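PDB 5J7O: major capsid protein from Faustovirus, which builds trimers of double jelly-roll subunits that probably tile the protein shell around the genome of this large double-stranded DNA virus. Local coordinates for residues V420-Q424 with L436-W442; L449-A454 with P606-S611; E522-R528 with I594-F600; Y545-P550 with D563-L569. All blocks are in the same frame, centred on the assembly; numbering follows the deposited sequence.

Interaction 1 of 4, residues V420-Q424 with L436-W442; sequences VYREQ and LQSQLKW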
# COMPACT_ATOMS: atom_id res chain seq x y z
N VAL B 420 -29.43 -2.68 12.01
CA VAL B 420 -30.18 -2.30 10.82
C VAL B 420 -29.71 -0.93 10.35
O VAL B 420 -29.32 -0.07 11.15
CB VAL B 420 -31.70 -2.30 11.08
CG1 VAL B 420 -32.23 -3.72 11.11
CG2 VAL B 420 -32.01 -1.59 12.39
N TYR B 421 -29.76 -0.73 9.03
CA TYR B 421 -29.41 0.56 8.45
C TYR B 421 -30.59 1.52 8.54
O TYR B 421 -31.75 1.12 8.40
CB TYR B 421 -28.99 0.39 6.99
CG TYR B 421 -27.77 -0.49 6.79
CD1 TYR B 421 -26.49 0.04 6.88
CD2 TYR B 421 -27.91 -1.84 6.51
CE1 TYR B 421 -25.38 -0.76 6.69
CE2 TYR B 421 -26.80 -2.64 6.32
CZ TYR B 421 -25.54 -2.10 6.42
OH TYR B 421 -24.43 -2.89 6.23
N ARG B 422 -30.28 2.79 8.78
CA ARG B 422 -31.29 3.84 8.85
C ARG B 422 -30.71 5.09 8.21
O ARG B 422 -29.86 5.76 8.80
CB ARG B 422 -31.73 4.10 10.29
CG ARG B 422 -32.97 3.32 10.69
CD ARG B 422 -34.17 3.82 9.89
NE ARG B 422 -35.38 3.04 10.11
CZ ARG B 422 -36.61 3.48 9.84
NH1 ARG B 422 -36.78 4.70 9.36
NH2 ARG B 422 -37.66 2.70 10.06
N GLU B 423 -31.17 5.40 7.00
CA GLU B 423 -30.55 6.39 6.13
C GLU B 423 -31.48 7.58 5.91
O GLU B 423 -32.70 7.42 5.82
CB GLU B 423 -30.18 5.75 4.79
CG GLU B 423 -30.07 6.72 3.62
CD GLU B 423 -29.76 6.01 2.31
OE1 GLU B 423 -29.07 4.97 2.34
OE2 GLU B 423 -30.22 6.49 1.25
N GLN B 424 -30.88 8.77 5.85
CA GLN B 424 -31.58 9.99 5.46
C GLN B 424 -30.66 10.84 4.60
O GLN B 424 -29.48 11.02 4.92
CB GLN B 424 -32.04 10.80 6.68
CG GLN B 424 -32.35 12.26 6.37
CD GLN B 424 -32.91 13.01 7.56
OE1 GLN B 424 -33.88 12.58 8.18
NE2 GLN B 424 -32.30 14.15 7.87
N LEU B 436 -32.69 17.87 11.32
CA LEU B 436 -33.34 16.84 12.12
C LEU B 436 -33.25 15.49 11.41
O LEU B 436 -33.52 15.40 10.20
CB LEU B 436 -34.80 17.20 12.38
CG LEU B 436 -35.62 16.14 13.11
CD1 LEU B 436 -35.18 16.00 14.56
CD2 LEU B 436 -37.11 16.45 13.03
N GLN B 437 -32.88 14.46 12.15
CA GLN B 437 -32.71 13.11 11.60
C GLN B 437 -33.97 12.32 11.91
O GLN B 437 -34.07 11.65 12.94
CB GLN B 437 -31.46 12.46 12.18
CG GLN B 437 -30.19 13.27 11.98
CD GLN B 437 -29.81 13.38 10.51
OE1 GLN B 437 -29.81 12.39 9.79
NE2 GLN B 437 -29.49 14.59 10.07
N SER B 438 -34.94 12.39 11.00
CA SER B 438 -36.23 11.74 11.21
C SER B 438 -36.16 10.23 11.07
O SER B 438 -37.04 9.53 11.59
CB SER B 438 -37.27 12.30 10.24
OG SER B 438 -37.43 13.70 10.41
N GLN B 439 -35.14 9.70 10.39
CA GLN B 439 -35.05 8.26 10.19
C GLN B 439 -34.74 7.51 11.48
O GLN B 439 -34.97 6.30 11.54
CB GLN B 439 -33.99 7.95 9.13
CG GLN B 439 -32.54 8.05 9.62
CD GLN B 439 -32.07 9.48 9.84
OE1 GLN B 439 -32.86 10.43 9.76
NE2 GLN B 439 -30.78 9.65 10.10
N LEU B 440 -34.24 8.20 12.50
CA LEU B 440 -33.77 7.54 13.71
C LEU B 440 -34.93 7.25 14.65
O LEU B 440 -35.61 8.17 15.11
CB LEU B 440 -32.71 8.40 14.40
CG LEU B 440 -31.52 8.72 13.49
CD1 LEU B 440 -30.41 9.42 14.27
CD2 LEU B 440 -31.01 7.45 12.84
N LYS B 441 -35.16 5.96 14.93
CA LYS B 441 -36.19 5.53 15.86
C LYS B 441 -35.69 4.66 17.00
O LYS B 441 -36.40 4.52 18.00
CB LYS B 441 -37.30 4.75 15.12
CG LYS B 441 -38.35 5.61 14.44
CD LYS B 441 -37.89 6.11 13.08
CE LYS B 441 -39.02 6.78 12.33
NZ LYS B 441 -38.62 7.18 10.96
N TRP B 442 -34.50 4.09 16.88
CA TRP B 442 -33.99 3.06 17.78
C TRP B 442 -32.62 3.47 18.28
O TRP B 442 -32.04 4.45 17.80
CB TRP B 442 -33.94 1.72 17.04
CG TRP B 442 -35.29 1.29 16.55
CD1 TRP B 442 -36.49 1.51 17.16
CD2 TRP B 442 -35.58 0.59 15.33
NE1 TRP B 442 -37.51 0.98 16.41
CE2 TRP B 442 -36.98 0.41 15.28
CE3 TRP B 442 -34.80 0.09 14.29
CZ2 TRP B 442 -37.61 -0.25 14.23
CZ3 TRP B 442 -35.43 -0.56 13.24
CH2 TRP B 442 -36.82 -0.72 13.22
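Gln424 and Arg422, on the first strand (B) of the chain's second jelly roll, reach onto residues 436-442, the loop that joins strands C and D and holds a type I turn from Gln437 to Leu440. The tight end is at Gln424. Its CG lies opposite the backbone N (chi1 161°) and the rest of the chain runs out straight, carrying the amide into the mouth of the turn. There NE2 gives a nearly straight bond to Leu436 O, 2.9 Å away and in the plane of the amide, while OE1 receives Ser438 N at 3.0 Å from a donor tilted off the carbonyl plane. Gln439 lies crosswise to Gln424, and its NE2 is held by Gln437 OE1 (2.9 Å), whose other partner is Ser611 OG on the neighbouring strand 607-620. The outer side is looser. Arg422 lays its CD against Gln439 O (3.1 Å) and has Lys441 CD over one guanidinium face. Arg422 NH1 and Lys441 NZ, both positive, come within 3.5 Å, although NZ is tied back to Ser438 O. At the far end Val420 and Trp442 cross at about a right angle, and Val420 CG2 touches the ring edge at CZ3, 3.7 Å away.

Interaction 2 of 4, residues L449-A454 with P606-S611; sequences LGLRPA and PCDLIS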
# COMPACT_ATOMS: atom_id res chain seq x y z
N LEU B 449 -21.51 9.88 7.97
CA LEU B 449 -21.94 11.21 7.58
C LEU B 449 -21.16 11.69 6.36
O LEU B 449 -19.98 11.37 6.19
CB LEU B 449 -21.78 12.22 8.73
CG LEU B 449 -22.30 13.63 8.47
CD1 LEU B 449 -23.80 13.62 8.23
CD2 LEU B 449 -21.94 14.57 9.61
N GLY B 450 -21.84 12.47 5.52
CA GLY B 450 -21.20 13.09 4.38
C GLY B 450 -22.10 14.15 3.78
O GLY B 450 -23.32 14.13 3.96
N LEU B 451 -21.46 15.09 3.07
CA LEU B 451 -22.16 16.16 2.36
C LEU B 451 -21.68 16.10 0.91
O LEU B 451 -20.70 16.75 0.54
CB LEU B 451 -21.88 17.52 3.00
CG LEU B 451 -22.68 18.72 2.48
CD1 LEU B 451 -24.17 18.49 2.63
CD2 LEU B 451 -22.26 20.00 3.19
N ARG B 452 -22.38 15.30 0.10
CA ARG B 452 -21.92 14.99 -1.24
C ARG B 452 -22.47 16.00 -2.24
O ARG B 452 -23.69 16.19 -2.30
CB ARG B 452 -22.37 13.59 -1.64
CG ARG B 452 -22.15 13.26 -3.10
CD ARG B 452 -23.29 12.42 -3.64
NE ARG B 452 -22.99 10.99 -3.67
CZ ARG B 452 -23.89 10.05 -3.92
NH1 ARG B 452 -25.15 10.39 -4.16
NH2 ARG B 452 -23.53 8.78 -3.93
N PRO B 453 -21.62 16.66 -3.02
CA PRO B 453 -22.13 17.61 -4.03
C PRO B 453 -23.02 16.90 -5.04
O PRO B 453 -22.71 15.80 -5.50
CB PRO B 453 -20.86 18.16 -4.68
CG PRO B 453 -19.77 17.88 -3.70
CD PRO B 453 -20.15 16.61 -3.01
N ALA B 454 -24.13 17.56 -5.39
CA ALA B 454 -25.08 16.96 -6.32
C ALA B 454 -24.45 16.68 -7.68
O ALA B 454 -24.87 15.75 -8.38
CB ALA B 454 -26.30 17.87 -6.48
N PRO B 606 -25.34 22.86 -4.81
CA PRO B 606 -26.18 22.08 -3.91
C PRO B 606 -25.53 20.75 -3.55
O PRO B 606 -24.88 20.11 -4.37
CB PRO B 606 -27.47 21.86 -4.72
CG PRO B 606 -27.05 22.01 -6.14
CD PRO B 606 -25.95 23.04 -6.14
N CYS B 607 -25.71 20.35 -2.29
CA CYS B 607 -25.14 19.12 -1.78
C CYS B 607 -26.20 18.34 -1.01
O CYS B 607 -27.21 18.89 -0.58
CB CYS B 607 -23.93 19.39 -0.86
SG CYS B 607 -22.60 20.35 -1.62
N ASP B 608 -25.95 17.04 -0.86
CA ASP B 608 -26.84 16.14 -0.14
C ASP B 608 -26.17 15.72 1.16
O ASP B 608 -25.11 15.09 1.14
CB ASP B 608 -27.18 14.91 -0.99
CG ASP B 608 -27.95 15.27 -2.25
OD1 ASP B 608 -28.76 16.22 -2.21
OD2 ASP B 608 -27.73 14.60 -3.28
N LEU B 609 -26.79 16.06 2.29
CA LEU B 609 -26.29 15.64 3.59
C LEU B 609 -26.74 14.20 3.83
O LEU B 609 -27.91 13.95 4.15
CB LEU B 609 -26.77 16.56 4.70
CG LEU B 609 -26.04 16.33 6.03
CD1 LEU B 609 -24.59 16.80 5.92
CD2 LEU B 609 -26.75 17.01 7.18
N ILE B 610 -25.82 13.26 3.67
CA ILE B 610 -26.12 11.84 3.77
C ILE B 610 -25.80 11.38 5.18
O ILE B 610 -24.66 11.53 5.65
CB ILE B 610 -25.32 11.03 2.73
CG1 ILE B 610 -25.60 11.56 1.32
CG2 ILE B 610 -25.66 9.55 2.83
CD1 ILE B 610 -24.71 10.97 0.26
N SER B 611 -26.80 10.82 5.87
CA SER B 611 -26.65 10.33 7.23
C SER B 611 -27.21 8.92 7.31
O SER B 611 -28.42 8.72 7.14
CB SER B 611 -27.36 11.25 8.23
OG SER B 611 -27.48 10.64 9.50
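With chi1 at -176° in Leu449, -172° in Leu451 and -168° in Leu609, all three leucines swing CG opposite the backbone N, and their CD1 methyls converge on one face of an antiparallel strand pair. Leu609 CD1 sits between the other two, 4.0 Å from Leu449 CD1 and 3.7 Å from Leu451 CD1. Leu451 CD1 also rests on Cys607 CB (3.6 Å), and Cys607 SG continues the row by lying against Pro453. This face looks into the jelly roll, toward Ile594 and Tyr596 of the opposing sheet and Leu524 in the loop leading into it.

Strands D (449-453) and I (607-611) stand side by side in the BIDG sheet. Gly450 with Ile610 and Arg452 with Asp608 are the hydrogen-bonded pairs, each joined by two N-H...O bonds. One more bond, from Ala454 N to Pro606 O (2.8 Å), prolongs the pairing past the end of the strand. The non-hydrogen-bonded pairs draw closer, and at one of them Leu451 CA points its hydrogen at Asp608 O (3.4 Å).

On the other face Ile610 CD1 reaches Arg452 CB (4.0 Å) and lies over the rim of the guanidinium. The Asp608 carboxylate stays 5.0 Å (OD2) from Arg452 NH1, and its OD1 forms a salt bridge with Arg427 on strand B.

The chemistry is therefore divided: paired backbone amides meet their hydrogen-bonding needs between the strands, aliphatic methyls close the inner face, and the buried aspartate probably keeps its charge through an arginine one strand away.

Interaction 3 of 4, residues E522-R528 with I594-F600; sequences ETLDTVR and IEYTSSF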
# COMPACT_ATOMS: atom_id res chain seq x y z
N GLU B 522 -13.06 19.75 0.70
CA GLU B 522 -13.99 19.31 1.73
C GLU B 522 -15.25 20.17 1.72
O GLU B 522 -15.20 21.39 1.55
CB GLU B 522 -13.32 19.38 3.11
CG GLU B 522 -12.19 18.38 3.30
CD GLU B 522 -11.51 18.52 4.65
OE1 GLU B 522 -12.19 18.91 5.63
OE2 GLU B 522 -10.29 18.24 4.74
N THR B 523 -16.40 19.51 1.90
CA THR B 523 -17.69 20.19 1.95
C THR B 523 -18.18 20.43 3.38
O THR B 523 -19.10 21.23 3.56
CB THR B 523 -18.75 19.39 1.18
OG1 THR B 523 -18.80 18.05 1.68
CG2 THR B 523 -18.41 19.36 -0.31
N LEU B 524 -17.59 19.77 4.37
CA LEU B 524 -17.95 19.96 5.77
C LEU B 524 -16.78 20.58 6.51
O LEU B 524 -15.66 20.06 6.45
CB LEU B 524 -18.34 18.63 6.42
CG LEU B 524 -19.62 17.94 5.93
CD1 LEU B 524 -19.71 16.53 6.48
CD2 LEU B 524 -20.84 18.75 6.33
N ASP B 525 -17.04 21.69 7.20
CA ASP B 525 -16.02 22.31 8.05
C ASP B 525 -16.12 21.81 9.48
O ASP B 525 -15.13 21.31 10.04
CB ASP B 525 -16.16 23.83 8.01
CG ASP B 525 -15.74 24.43 6.68
OD1 ASP B 525 -14.92 23.80 5.98
OD2 ASP B 525 -16.22 25.53 6.34
N THR B 526 -17.29 21.93 10.10
CA THR B 526 -17.52 21.50 11.47
C THR B 526 -18.81 20.70 11.53
O THR B 526 -19.70 20.84 10.69
CB THR B 526 -17.60 22.69 12.44
OG1 THR B 526 -18.83 23.39 12.23
CG2 THR B 526 -16.44 23.65 12.24
N VAL B 527 -18.90 19.84 12.55
CA VAL B 527 -20.10 19.05 12.80
C VAL B 527 -20.40 19.07 14.30
O VAL B 527 -19.49 19.01 15.12
CB VAL B 527 -19.96 17.60 12.29
CG1 VAL B 527 -21.14 16.74 12.73
CG2 VAL B 527 -19.85 17.58 10.77
N ARG B 528 -21.68 19.18 14.63
CA ARG B 528 -22.16 19.16 16.01
C ARG B 528 -23.35 18.22 16.10
O ARG B 528 -24.17 18.15 15.18
CB ARG B 528 -22.55 20.58 16.47
CG ARG B 528 -23.10 20.67 17.89
CD ARG B 528 -23.05 22.11 18.38
NE ARG B 528 -24.38 22.67 18.63
CZ ARG B 528 -24.88 22.90 19.84
NH1 ARG B 528 -24.17 22.60 20.92
NH2 ARG B 528 -26.09 23.41 19.97
N ILE B 594 -28.08 16.88 13.53
CA ILE B 594 -26.70 16.98 13.08
C ILE B 594 -26.52 18.35 12.46
O ILE B 594 -27.20 18.69 11.48
CB ILE B 594 -26.35 15.87 12.07
CG1 ILE B 594 -26.45 14.49 12.73
CG2 ILE B 594 -24.96 16.09 11.49
CD1 ILE B 594 -26.17 13.34 11.78
N GLU B 595 -25.63 19.15 13.03
CA GLU B 595 -25.40 20.52 12.60
C GLU B 595 -24.05 20.61 11.90
O GLU B 595 -23.06 20.06 12.38
CB GLU B 595 -25.44 21.48 13.79
CG GLU B 595 -26.69 21.33 14.64
CD GLU B 595 -26.70 22.26 15.83
OE1 GLU B 595 -27.60 22.13 16.69
OE2 GLU B 595 -25.81 23.14 15.91
N TYR B 596 -24.02 21.30 10.76
CA TYR B 596 -22.82 21.42 9.95
C TYR B 596 -22.59 22.88 9.58
O TYR B 596 -23.52 23.69 9.56
CB TYR B 596 -22.91 20.57 8.67
CG TYR B 596 -23.83 21.16 7.62
CD1 TYR B 596 -23.35 22.03 6.65
CD2 TYR B 596 -25.18 20.84 7.61
CE1 TYR B 596 -24.19 22.57 5.70
CE2 TYR B 596 -26.03 21.37 6.65
CZ TYR B 596 -25.53 22.24 5.71
OH TYR B 596 -26.37 22.77 4.76
N THR B 597 -21.34 23.19 9.27
CA THR B 597 -20.97 24.42 8.59
C THR B 597 -20.12 24.06 7.38
O THR B 597 -19.31 23.12 7.44
CB THR B 597 -20.21 25.38 9.51
OG1 THR B 597 -19.19 24.66 10.23
CG2 THR B 597 -21.16 26.04 10.50
N SER B 598 -20.31 24.78 6.29
CA SER B 598 -19.69 24.44 5.02
C SER B 598 -19.06 25.67 4.38
O SER B 598 -19.62 26.77 4.44
CB SER B 598 -20.72 23.84 4.05
OG SER B 598 -20.12 23.48 2.82
N SER B 599 -17.89 25.47 3.79
CA SER B 599 -17.25 26.48 2.96
C SER B 599 -17.57 26.31 1.48
O SER B 599 -17.17 27.15 0.67
CB SER B 599 -15.73 26.47 3.17
OG SER B 599 -15.39 26.82 4.50
N PHE B 600 -18.27 25.23 1.12
CA PHE B 600 -18.55 24.91 -0.27
C PHE B 600 -20.03 25.03 -0.63
O PHE B 600 -20.37 25.61 -1.66
CB PHE B 600 -18.07 23.48 -0.58
CG PHE B 600 -18.26 23.07 -2.01
CD1 PHE B 600 -17.38 23.49 -2.99
CD2 PHE B 600 -19.32 22.26 -2.38
CE1 PHE B 600 -17.55 23.12 -4.31
CE2 PHE B 600 -19.50 21.88 -3.69
CZ PHE B 600 -18.62 22.31 -4.66
O HOH W 1 -16.41 23.11 4.01
O HOH W 2 -27.81 24.58 17.45
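Arg528 and Glu595 run side by side on neighbouring strands E (526-528) and H (594-597) of the CHEF sheet of the second jelly roll, one of its two four-stranded walls. From the base outward, Arg528 CB packs on Glu595 CB at 4.0 Å, CG comes within reach of Glu595 OE2, and CD passes the same OE2 at 3.8 Å. A bend at chi3 (116°) then turns the guanidinium so that NE gives OE2 a straight bond of 3.1 Å. The oxygen lies in the guanidinium plane, yet it is met from above the carboxylate, the two planes standing 69° apart. Past NE, a water bridges NH2 to Glu595 OE1, and NH1 goes to Glu535 on strand F, so the arginine ties three acidic or water partners together at the sheet surface.

Below this salt bridge the two backbones exchange bonds in both directions. Farther along, the regular pairing is broken by a classic beta bulge, in which Asp525 and Thr526 both face Thr597. Asp525 N gives Thr597 O a bond of 2.7 Å, and Thr597 N reaches Thr526 O at a longer 3.2 Å. On the inner face Leu524 CD2 crosses onto Tyr596 CB (3.6 Å), and Val527 lies alongside Ile594.

Where the strands part, Ser598 takes over. Its OG donates to Thr523 O at 2.6 Å and closes an ST turn by accepting Phe600 N at 3.1 Å.

Interaction 4 of 4, residues Y545-P550 with D563-L569; sequences YRDYIP and DKGALFL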
# COMPACT_ATOMS: atom_id res chain seq x y z
N TYR B 545 -13.89 13.92 13.23
CA TYR B 545 -14.73 12.77 12.91
C TYR B 545 -14.17 11.92 11.77
O TYR B 545 -14.48 10.73 11.70
CB TYR B 545 -16.14 13.22 12.54
CG TYR B 545 -16.81 14.08 13.58
CD1 TYR B 545 -17.35 13.51 14.73
CD2 TYR B 545 -16.91 15.45 13.42
CE1 TYR B 545 -17.97 14.29 15.69
CE2 TYR B 545 -17.52 16.24 14.37
CZ TYR B 545 -18.05 15.65 15.50
OH TYR B 545 -18.67 16.44 16.45
N ARG B 546 -13.36 12.50 10.89
CA ARG B 546 -12.80 11.74 9.78
C ARG B 546 -11.52 11.02 10.16
O ARG B 546 -11.32 9.86 9.77
CB ARG B 546 -12.54 12.66 8.59
CG ARG B 546 -11.90 11.95 7.40
CD ARG B 546 -11.34 12.95 6.42
NE ARG B 546 -10.25 13.73 7.01
CZ ARG B 546 -9.99 14.99 6.71
NH1 ARG B 546 -10.75 15.64 5.84
NH2 ARG B 546 -8.98 15.62 7.30
N ASP B 547 -10.63 11.68 10.90
CA ASP B 547 -9.30 11.14 11.18
C ASP B 547 -9.16 10.61 12.60
O ASP B 547 -8.65 9.50 12.79
CB ASP B 547 -8.24 12.22 10.92
CG ASP B 547 -8.30 12.76 9.51
OD1 ASP B 547 -8.75 12.02 8.61
OD2 ASP B 547 -7.91 13.93 9.30
N TYR B 548 -9.58 11.36 13.61
CA TYR B 548 -9.30 10.95 14.98
C TYR B 548 -10.17 9.78 15.41
O TYR B 548 -9.66 8.77 15.92
CB TYR B 548 -9.49 12.12 15.95
CG TYR B 548 -9.27 11.68 17.38
CD1 TYR B 548 -10.32 11.64 18.28
CD2 TYR B 548 -8.02 11.25 17.80
CE1 TYR B 548 -10.13 11.21 19.59
CE2 TYR B 548 -7.82 10.82 19.10
CZ TYR B 548 -8.87 10.81 19.98
OH TYR B 548 -8.66 10.38 21.28
N ILE B 549 -11.49 9.90 15.24
CA ILE B 549 -12.40 8.84 15.72
C ILE B 549 -12.13 7.50 15.04
O ILE B 549 -12.01 6.49 15.76
CB ILE B 549 -13.86 9.30 15.58
CG1 ILE B 549 -14.19 10.35 16.64
CG2 ILE B 549 -14.81 8.11 15.68
CD1 ILE B 549 -15.64 10.81 16.62
N PRO B 550 -12.01 7.41 13.71
CA PRO B 550 -11.69 6.10 13.12
C PRO B 550 -10.31 5.58 13.51
O PRO B 550 -10.11 4.36 13.53
CB PRO B 550 -11.79 6.36 11.61
CG PRO B 550 -12.67 7.55 11.49
CD PRO B 550 -12.32 8.40 12.67
N ASP B 563 -11.38 8.81 1.77
CA ASP B 563 -12.26 9.89 1.35
C ASP B 563 -12.25 11.01 2.38
O ASP B 563 -12.56 10.78 3.56
CB ASP B 563 -13.68 9.35 1.15
CG ASP B 563 -14.59 10.33 0.42
OD1 ASP B 563 -14.34 11.55 0.47
OD2 ASP B 563 -15.56 9.86 -0.21
N LYS B 564 -11.89 12.22 1.94
CA LYS B 564 -11.77 13.35 2.85
C LYS B 564 -13.11 13.84 3.38
O LYS B 564 -13.12 14.62 4.34
CB LYS B 564 -11.04 14.50 2.17
CG LYS B 564 -9.54 14.51 2.40
CD LYS B 564 -8.93 15.83 1.96
CE LYS B 564 -7.50 15.99 2.47
NZ LYS B 564 -6.95 17.34 2.16
N GLY B 565 -14.22 13.41 2.80
CA GLY B 565 -15.54 13.81 3.25
C GLY B 565 -16.29 12.76 4.04
O GLY B 565 -17.49 12.94 4.28
N ALA B 566 -15.64 11.68 4.45
CA ALA B 566 -16.29 10.61 5.18
C ALA B 566 -16.10 10.83 6.68
O ALA B 566 -14.97 10.82 7.18
CB ALA B 566 -15.72 9.25 4.76
N LEU B 567 -17.21 11.03 7.39
CA LEU B 567 -17.18 11.29 8.82
C LEU B 567 -17.90 10.18 9.57
O LEU B 567 -18.87 9.60 9.07
CB LEU B 567 -17.81 12.65 9.15
CG LEU B 567 -16.92 13.89 8.96
CD1 LEU B 567 -16.66 14.18 7.49
CD2 LEU B 567 -17.53 15.09 9.65
N PHE B 568 -17.42 9.90 10.77
CA PHE B 568 -17.88 8.77 11.58
C PHE B 568 -18.23 9.30 12.97
O PHE B 568 -17.33 9.62 13.76
CB PHE B 568 -16.81 7.68 11.65
CG PHE B 568 -17.26 6.41 12.31
CD1 PHE B 568 -17.13 6.22 13.67
CD2 PHE B 568 -17.81 5.38 11.55
CE1 PHE B 568 -17.54 5.05 14.27
CE2 PHE B 568 -18.22 4.20 12.15
CZ PHE B 568 -18.08 4.04 13.51
N LEU B 569 -19.53 9.39 13.27
CA LEU B 569 -20.00 9.87 14.56
C LEU B 569 -20.23 8.66 15.46
O LEU B 569 -21.22 7.94 15.30
CB LEU B 569 -21.29 10.68 14.40
CG LEU B 569 -21.42 11.66 13.23
CD1 LEU B 569 -22.79 12.30 13.23
CD2 LEU B 569 -20.34 12.71 13.26
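Polar bonds fix Arg546 and Tyr545 of helix 542-552 to residues 563-569. Arg546 NH1 reaches Lys564 O at 3.0 Å with the acceptor in the guanidinium plane and the N-H on a lone pair of the carbonyl. The same guanidinium grips Asp547 side-on, NE to OD1 and NH2 to OD2, both at 2.8 Å, and NH1 has a further partner in Glu522; together these bonds fix how the flat group is turned. Nearer the strand, Phe568 N donates to Tyr545 O at 3.2 Å, but from well above the carbonyl plane (56° out). In the turn itself, Asp563 OD1 accepts Gly565 N, an Asx turn inside the type I turn from Asp563 to Ala566, while OD2 forms a salt bridge with Lys211.

Apolar contacts follow the strand. Leu569 CD2 lies over one face of the Tyr545 ring, 3.8 Å from its centroid, in a CH-pi contact, and Leu567 CD2 presses on Tyr545 CB (3.7 Å). With CG swung away from the backbone N, beside the carbonyl carbon (chi1 -172°), Phe568 presents a ring edge to Ile549 CG2, 3.6 Å from CD1. Pro550 CG packs against CB of the same phenylalanine, the two side chains pointing in opposite directions.

Contacts between subunits leave from the same helix: Tyr548 OH bonds Asp102 and Pro550 O accepts from Lys218, both residues of a neighbouring subunit. Helix segment 545-550 makes 52° with strand segment 567-569; the helix belongs to the connection between strands F and G of a jelly roll, here placed against the edge strand G of the BIDG sheet and at the subunit boundary of the capsomer trimer.

All four contacts lie in the second jelly roll. Interactions 1, 2 and 4 reach the sheet whose strands run 415-428, 607-620, 444-453, 567-570, and interaction 3 lies in the facing sheet. Interactions 2 and 3 are closest, with centres about 10 Å apart, and their leucines and valine meet between the sheets. Interactions 1 and 4 sit toward the two edge strands, centres about 19 Å apart and not touching. Along the chain interaction 1 closes first; interaction 4 is then nested within interaction 3, and interaction 3 within interaction 2. The nesting reflects how strands far apart in sequence are brought together in one sandwich, with interaction 4 linking it to the next subunit.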